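Local atomic coordinates of gentamicin resistance protein (Enterococcus gallinarum, PDB entry 6CTZ), a protein that probably confers resistance to gentamicin and kanamycin by transferring a phosphate from a guanine nucleotide to the 2''-hydroxyl of the aminoglycoside. Residues E51-L62 with I212-I220. The protein carries 2 engineered substitutions. Numbering follows the deposited sequence.
With MG (magnesium ion), chain C; MG (magnesium ion), chain D; GDP (guanosine-5'-diphosphate), chain B; KAN (kanamycin a), chain E.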
loop_
_atom_site.group_PDB
_atom_site.type_symbol
_atom_site.label_atom_id
_atom_site.label_comp_id
_atom_site.label_asym_id
_atom_site.label_seq_id
_atom_site.Cartn_x
_atom_site.Cartn_y
_atom_site.Cartn_z
ATOM N N GLU A 51 -11.408 1.689 6.999
ATOM C CA GLU A 51 -10.816 1.395 5.702
ATOM C C GLU A 51 -11.584 0.285 4.993
ATOM O O GLU A 51 -11.766 0.328 3.770
ATOM C CB GLU A 51 -9.331 1.053 5.866
ATOM C CG GLU A 51 -8.530 2.252 6.377
ATOM C CD GLU A 51 -7.061 1.969 6.662
ATOM O OE1 GLU A 51 -6.614 0.810 6.582
ATOM O OE2 GLU A 51 -6.335 2.936 6.952
ATOM N N LEU A 52 -12.062 -0.714 5.747
ATOM C CA LEU A 52 -12.840 -1.782 5.133
ATOM C C LEU A 52 -14.177 -1.263 4.620
ATOM O O LEU A 52 -14.616 -1.644 3.528
ATOM C CB LEU A 52 -13.030 -2.935 6.121
ATOM C CG LEU A 52 -13.872 -4.079 5.559
ATOM C CD1 LEU A 52 -13.274 -4.607 4.262
ATOM C CD2 LEU A 52 -14.010 -5.193 6.583
ATOM N N ASN A 53 -14.833 -0.382 5.380
ATOM C CA ASN A 53 -16.078 0.201 4.891
ATOM C C ASN A 53 -15.863 0.953 3.584
ATOM O O ASN A 53 -16.718 0.915 2.691
ATOM C CB ASN A 53 -16.717 1.085 5.956
ATOM C CG ASN A 53 -17.523 0.279 6.931
ATOM O OD1 ASN A 53 -18.197 -0.667 6.534
ATOM N ND2 ASN A 53 -17.446 0.622 8.205
ATOM N N LYS A 54 -14.716 1.628 3.450
ATOM C CA LYS A 54 -14.355 2.259 2.185
ATOM C C LYS A 54 -14.182 1.217 1.083
ATOM O O LYS A 54 -14.750 1.354 -0.003
ATOM C CB LYS A 54 -13.074 3.079 2.372
ATOM C CG LYS A 54 -12.427 3.571 1.079
ATOM C CD LYS A 54 -11.152 4.344 1.357
ATOM C CE LYS A 54 -10.041 3.474 1.927
ATOM N NZ LYS A 54 -8.916 4.322 2.439
ATOM N N GLU A 55 -13.422 0.146 1.355
ATOM C CA GLU A 55 -13.220 -0.885 0.335
ATOM C C GLU A 55 -14.534 -1.539 -0.083
ATOM O O GLU A 55 -14.721 -1.857 -1.262
ATOM C CB GLU A 55 -12.217 -1.942 0.812
ATOM C CG GLU A 55 -10.786 -1.429 0.946
ATOM C CD GLU A 55 -9.819 -2.562 1.194
ATOM O OE1 GLU A 55 -9.605 -2.903 2.371
ATOM O OE2 GLU A 55 -9.295 -3.137 0.213
ATOM N N ILE A 56 -15.448 -1.754 0.869
ATOM C CA ILE A 56 -16.735 -2.364 0.542
ATOM C C ILE A 56 -17.463 -1.556 -0.530
ATOM O O ILE A 56 -18.107 -2.118 -1.429
ATOM C CB ILE A 56 -17.583 -2.538 1.819
ATOM C CG1 ILE A 56 -17.027 -3.686 2.670
ATOM C CG2 ILE A 56 -19.067 -2.754 1.471
ATOM C CD1 ILE A 56 -17.585 -3.732 4.078
ATOM N N GLN A 57 -17.375 -0.223 -0.454
ATOM C CA GLN A 57 -18.051 0.631 -1.426
ATOM C C GLN A 57 -17.226 0.806 -2.693
ATOM O O GLN A 57 -17.784 0.872 -3.796
ATOM C CB GLN A 57 -18.325 2.001 -0.819
ATOM C CG GLN A 57 -19.220 2.002 0.411
ATOM C CD GLN A 57 -19.159 3.347 1.105
ATOM O OE1 GLN A 57 -18.449 3.513 2.103
ATOM N NE2 GLN A 57 -19.869 4.325 0.561
ATOM N N LEU A 58 -15.900 0.918 -2.553
ATOM C CA LEU A 58 -15.061 1.277 -3.691
ATOM C C LEU A 58 -14.827 0.099 -4.627
ATOM O O LEU A 58 -14.894 0.249 -5.854
ATOM C CB LEU A 58 -13.714 1.812 -3.200
ATOM C CG LEU A 58 -12.693 2.099 -4.305
ATOM C CD1 LEU A 58 -13.150 3.249 -5.205
ATOM C CD2 LEU A 58 -11.322 2.401 -3.729
ATOM N N LEU A 59 -14.483 -1.064 -4.075
ATOM C CA LEU A 59 -14.006 -2.147 -4.932
ATOM C C LEU A 59 -15.025 -2.566 -5.982
ATOM O O LEU A 59 -14.615 -2.815 -7.130
ATOM C CB LEU A 59 -13.513 -3.344 -4.100
ATOM C CG LEU A 59 -12.266 -3.068 -3.251
ATOM C CD1 LEU A 59 -11.914 -4.286 -2.395
ATOM C CD2 LEU A 59 -11.094 -2.673 -4.124
ATOM N N PRO A 60 -16.326 -2.668 -5.682
ATOM C CA PRO A 60 -17.272 -3.050 -6.739
ATOM C C PRO A 60 -17.286 -2.077 -7.894
ATOM O O PRO A 60 -17.533 -2.492 -9.031
ATOM C CB PRO A 60 -18.618 -3.105 -6.006
ATOM C CG PRO A 60 -18.253 -3.414 -4.595
ATOM C CD PRO A 60 -16.984 -2.640 -4.358
ATOM N N LEU A 61 -16.991 -0.797 -7.644
ATOM C CA LEU A 61 -16.954 0.186 -8.715
ATOM C C LEU A 61 -15.677 0.084 -9.531
ATOM O O LEU A 61 -15.669 0.475 -10.702
ATOM C CB LEU A 61 -17.051 1.591 -8.123
ATOM C CG LEU A 61 -18.283 1.824 -7.247
ATOM C CD1 LEU A 61 -18.213 3.171 -6.539
ATOM C CD2 LEU A 61 -19.553 1.687 -8.069
ATOM N N LEU A 62 -14.609 -0.448 -8.943
ATOM C CA LEU A 62 -13.320 -0.549 -9.621
ATOM C C LEU A 62 -13.177 -1.803 -10.468
ATOM O O LEU A 62 -12.388 -1.797 -11.418
ATOM C CB LEU A 62 -12.180 -0.577 -8.601
ATOM C CG LEU A 62 -11.796 0.733 -7.934
ATOM C CD1 LEU A 62 -10.577 0.509 -7.062
ATOM C CD2 LEU A 62 -11.517 1.794 -8.986
ATOM N N ILE A 212 -4.230 -7.579 -7.643
ATOM C CA ILE A 212 -3.773 -6.590 -6.667
ATOM C C ILE A 212 -4.732 -6.640 -5.488
ATOM O O ILE A 212 -5.958 -6.612 -5.687
ATOM C CB ILE A 212 -3.748 -5.163 -7.255
ATOM C CG1 ILE A 212 -2.802 -5.070 -8.455
ATOM C CG2 ILE A 212 -3.362 -4.138 -6.173
ATOM C CD1 ILE A 212 -1.331 -4.991 -8.081
ATOM N N ILE A 213 -4.194 -6.711 -4.270
ATOM C CA ILE A 213 -5.012 -6.740 -3.062
ATOM C C ILE A 213 -4.786 -5.501 -2.192
ATOM O O ILE A 213 -3.963 -4.633 -2.514
ATOM C CB ILE A 213 -4.780 -8.043 -2.271
ATOM C CG1 ILE A 213 -3.304 -8.175 -1.867
ATOM C CG2 ILE A 213 -5.271 -9.255 -3.077
ATOM C CD1 ILE A 213 -3.060 -9.251 -0.832
ATOM N N ASP A 214 -5.537 -5.416 -1.091
ATOM C CA ASP A 214 -5.381 -4.427 -0.022
ATOM C C ASP A 214 -5.491 -2.977 -0.472
ATOM O O ASP A 214 -4.484 -2.270 -0.561
ATOM C CB ASP A 214 -4.093 -4.623 0.775
ATOM C CG ASP A 214 -4.083 -3.796 2.057
ATOM O OD1 ASP A 214 -5.125 -3.160 2.387
ATOM O OD2 ASP A 214 -3.027 -3.775 2.735
ATOM N N PHE A 215 -6.715 -2.523 -0.716
ATOM C CA PHE A 215 -6.999 -1.146 -1.091
ATOM C C PHE A 215 -7.345 -0.273 0.110
ATOM O O PHE A 215 -7.943 0.793 -0.064
ATOM C CB PHE A 215 -8.125 -1.104 -2.134
ATOM C CG PHE A 215 -7.710 -1.578 -3.509
ATOM C CD1 PHE A 215 -7.446 -2.926 -3.760
ATOM C CD2 PHE A 215 -7.616 -0.679 -4.559
ATOM C CE1 PHE A 215 -7.086 -3.360 -5.037
ATOM C CE2 PHE A 215 -7.255 -1.100 -5.830
ATOM C CZ PHE A 215 -6.985 -2.448 -6.071
ATOM N N GLY A 216 -6.958 -0.684 1.320
ATOM C CA GLY A 216 -7.344 0.041 2.516
ATOM C C GLY A 216 -6.789 1.448 2.616
ATOM O O GLY A 216 -7.368 2.281 3.323
ATOM N N ASP A 217 -5.689 1.737 1.924
ATOM C CA ASP A 217 -5.112 3.071 1.910
ATOM C C ASP A 217 -5.572 3.899 0.718
ATOM O O ASP A 217 -5.008 4.962 0.463
ATOM C CB ASP A 217 -3.583 2.997 1.976
ATOM C CG ASP A 217 -3.087 2.593 3.344
ATOM O OD1 ASP A 217 -3.421 3.282 4.338
ATOM O OD2 ASP A 217 -2.360 1.591 3.435
ATOM N N ALA A 218 -6.587 3.448 -0.014
ATOM C CA ALA A 218 -7.044 4.202 -1.174
ATOM C C ALA A 218 -7.419 5.624 -0.774
ATOM O O ALA A 218 -8.046 5.861 0.265
ATOM C CB ALA A 218 -8.236 3.513 -1.838
ATOM N N ALA A 219 -7.010 6.581 -1.601
ATOM C CA ALA A 219 -7.177 7.987 -1.264
ATOM C C ALA A 219 -7.246 8.786 -2.554
ATOM O O ALA A 219 -6.822 8.320 -3.614
ATOM C CB ALA A 219 -6.023 8.492 -0.392
ATOM N N ILE A 220 -7.805 9.988 -2.465
ATOM C CA ILE A 220 -7.660 10.978 -3.527
ATOM C C ILE A 220 -6.441 11.804 -3.141
ATOM O O ILE A 220 -6.480 12.560 -2.162
ATOM C CB ILE A 220 -8.908 11.860 -3.666
ATOM C CG1 ILE A 220 -10.157 10.997 -3.901
ATOM C CG2 ILE A 220 -8.692 12.879 -4.783
ATOM C CD1 ILE A 220 -10.024 10.030 -5.045
HETATM MG MG MG C . -1.492 -5.149 3.191
HETATM MG MG MG D . -4.127 -2.447 4.216
HETATM P PB GDP B . -3.413 -5.163 5.763
HETATM O O1B GDP B . -4.407 -4.117 5.320
HETATM O O2B GDP B . -2.049 -4.958 5.139
HETATM O O3B GDP B . -3.385 -5.321 7.266
HETATM O O3A GDP B . -4.012 -6.564 5.217
HETATM P PA GDP B . -4.020 -7.148 3.706
HETATM O O1A GDP B . -5.308 -6.816 3.014
HETATM O O2A GDP B . -2.770 -6.702 2.967
HETATM O "O5'" GDP B . -4.029 -8.744 4.004
HETATM C "C5'" GDP B . -3.004 -9.296 4.819
HETATM C "C4'" GDP B . -2.245 -10.328 4.020
HETATM O "O4'" GDP B . -3.114 -11.426 3.743
HETATM C "C3'" GDP B . -1.773 -9.864 2.652
HETATM O "O3'" GDP B . -0.570 -9.090 2.712
HETATM C "C2'" GDP B . -1.545 -11.195 1.980
HETATM O "O2'" GDP B . -0.336 -11.796 2.456
HETATM C "C1'" GDP B . -2.699 -12.022 2.521
HETATM N N9 GDP B . -3.842 -11.967 1.587
HETATM C C8 GDP B . -4.952 -11.199 1.675
HETATM N N7 GDP B . -5.764 -11.453 0.616
HETATM C C5 GDP B . -5.165 -12.392 -0.143
HETATM C C6 GDP B . -5.453 -13.101 -1.396
HETATM O O6 GDP B . -6.511 -12.889 -2.019
HETATM N N1 GDP B . -4.544 -13.993 -1.815
HETATM C C2 GDP B . -3.390 -14.251 -1.160
HETATM N N2 GDP B . -2.543 -15.175 -1.652
HETATM N N3 GDP B . -3.052 -13.631 -0.009
HETATM C C4 GDP B . -3.905 -12.724 0.514
HETATM C C1 KAN E . 8.715 -0.969 5.944
HETATM C C2 KAN E . 9.997 -0.136 5.977
HETATM C C3 KAN E . 11.089 -0.861 5.217
HETATM C C4 KAN E . 11.287 -2.212 5.884
HETATM C C5 KAN E . 9.992 -3.019 5.886
HETATM C C6 KAN E . 10.152 -4.342 6.629
HETATM C C7 KAN E . 4.499 -1.297 2.750
HETATM C C8 KAN E . 4.470 -1.166 4.271
HETATM C C9 KAN E . 5.829 -0.675 4.782
HETATM C C10 KAN E . 6.970 -1.586 4.326
HETATM C C11 KAN E . 6.942 -1.758 2.806
HETATM C C12 KAN E . 5.590 -2.272 2.327
HETATM C C13 KAN E . 2.873 -0.285 5.876
HETATM C C14 KAN E . 1.387 0.033 5.841
HETATM C C15 KAN E . 1.199 1.441 5.270
HETATM C C16 KAN E . 2.000 2.439 6.098
HETATM C C17 KAN E . 3.449 1.999 6.174
HETATM C C18 KAN E . 4.214 2.924 7.107
HETATM N N1 KAN E . 8.869 -5.020 6.633
HETATM N N2 KAN E . 7.988 -2.672 2.358
HETATM N N3 KAN E . 3.190 -1.741 2.275
HETATM N N4 KAN E . -0.201 1.846 5.233
HETATM O O5 KAN E . 8.890 -2.297 6.448
HETATM O O6 KAN E . 9.740 1.133 5.371
HETATM O O7 KAN E . 12.313 -0.118 5.250
HETATM O O8 KAN E . 12.299 -2.933 5.177
HETATM O O9 KAN E . 8.243 -0.993 4.594
HETATM O O10 KAN E . 5.813 -0.661 6.219
HETATM O O11 KAN E . 3.423 -0.229 4.560
HETATM O O12 KAN E . 3.528 0.682 6.693
HETATM O O13 KAN E . 0.735 -0.972 5.059
HETATM O O14 KAN E . 1.971 3.756 5.520
HETATM O O15 KAN E . 5.582 2.505 7.168
HETATM O O HOH W 1 -3.815 1.065 6.180
HETATM O O HOH W 2 -5.256 4.696 5.415
HETATM O O HOH W 3 -5.926 -1.524 4.959
HETATM O O HOH W 4 -3.410 -0.878 2.930
HETATM O O HOH W 5 0.097 -6.403 3.537
HETATM O O HOH W 6 -0.219 -3.530 3.611
HETATM O O HOH W 7 -2.890 -1.658 5.645
#
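The Phe215 ring is the main bump; Leu59 and Leu62 wall its hollow with His190 and Ile70. Leu59 CD2 sits over one face of the Phe215 ring, offset toward the rim, 3.9 Å from its centroid, a CH-pi contact. Leu62 CD1 comes obliquely to Phe215 CE2 at 3.9 Å. One helical turn earlier, Glu55 OE2 accepts a bent hydrogen bond from Phe215 N at 2.8 Å (N-H...O 136°), from above the carboxylate plane; OE1 forms a salt bridge with Arg41. Residues 214-216 are the DFG motif of the kinase-like fold, packed against the N-terminal lobe helix. Asp214 closes an Asx turn with Gly216 N; its OD2 bridges the two magnesium ions and OD1 also binds one. Gly216, in the type I turn 215-218, has no side chain, and its CA lies 4.9 Å from Glu51 CA. Glu51 CG rests 3.3 Å from Gly216 O. Lys54 bends at chi3 (67°), turning NZ between two carbonyls: Gly216 O at 2.7 Å, met from above its plane, and Ala218 O at 2.8 Å, on a lone pair. The Ala218 methyl packs on Leu58 CD2. Two waters bridge the Glu51 and Asp217 carboxylates; Arg28 salt-bridges Glu51, and kanamycin N4 hydrogen-bonds Asp217 OD2.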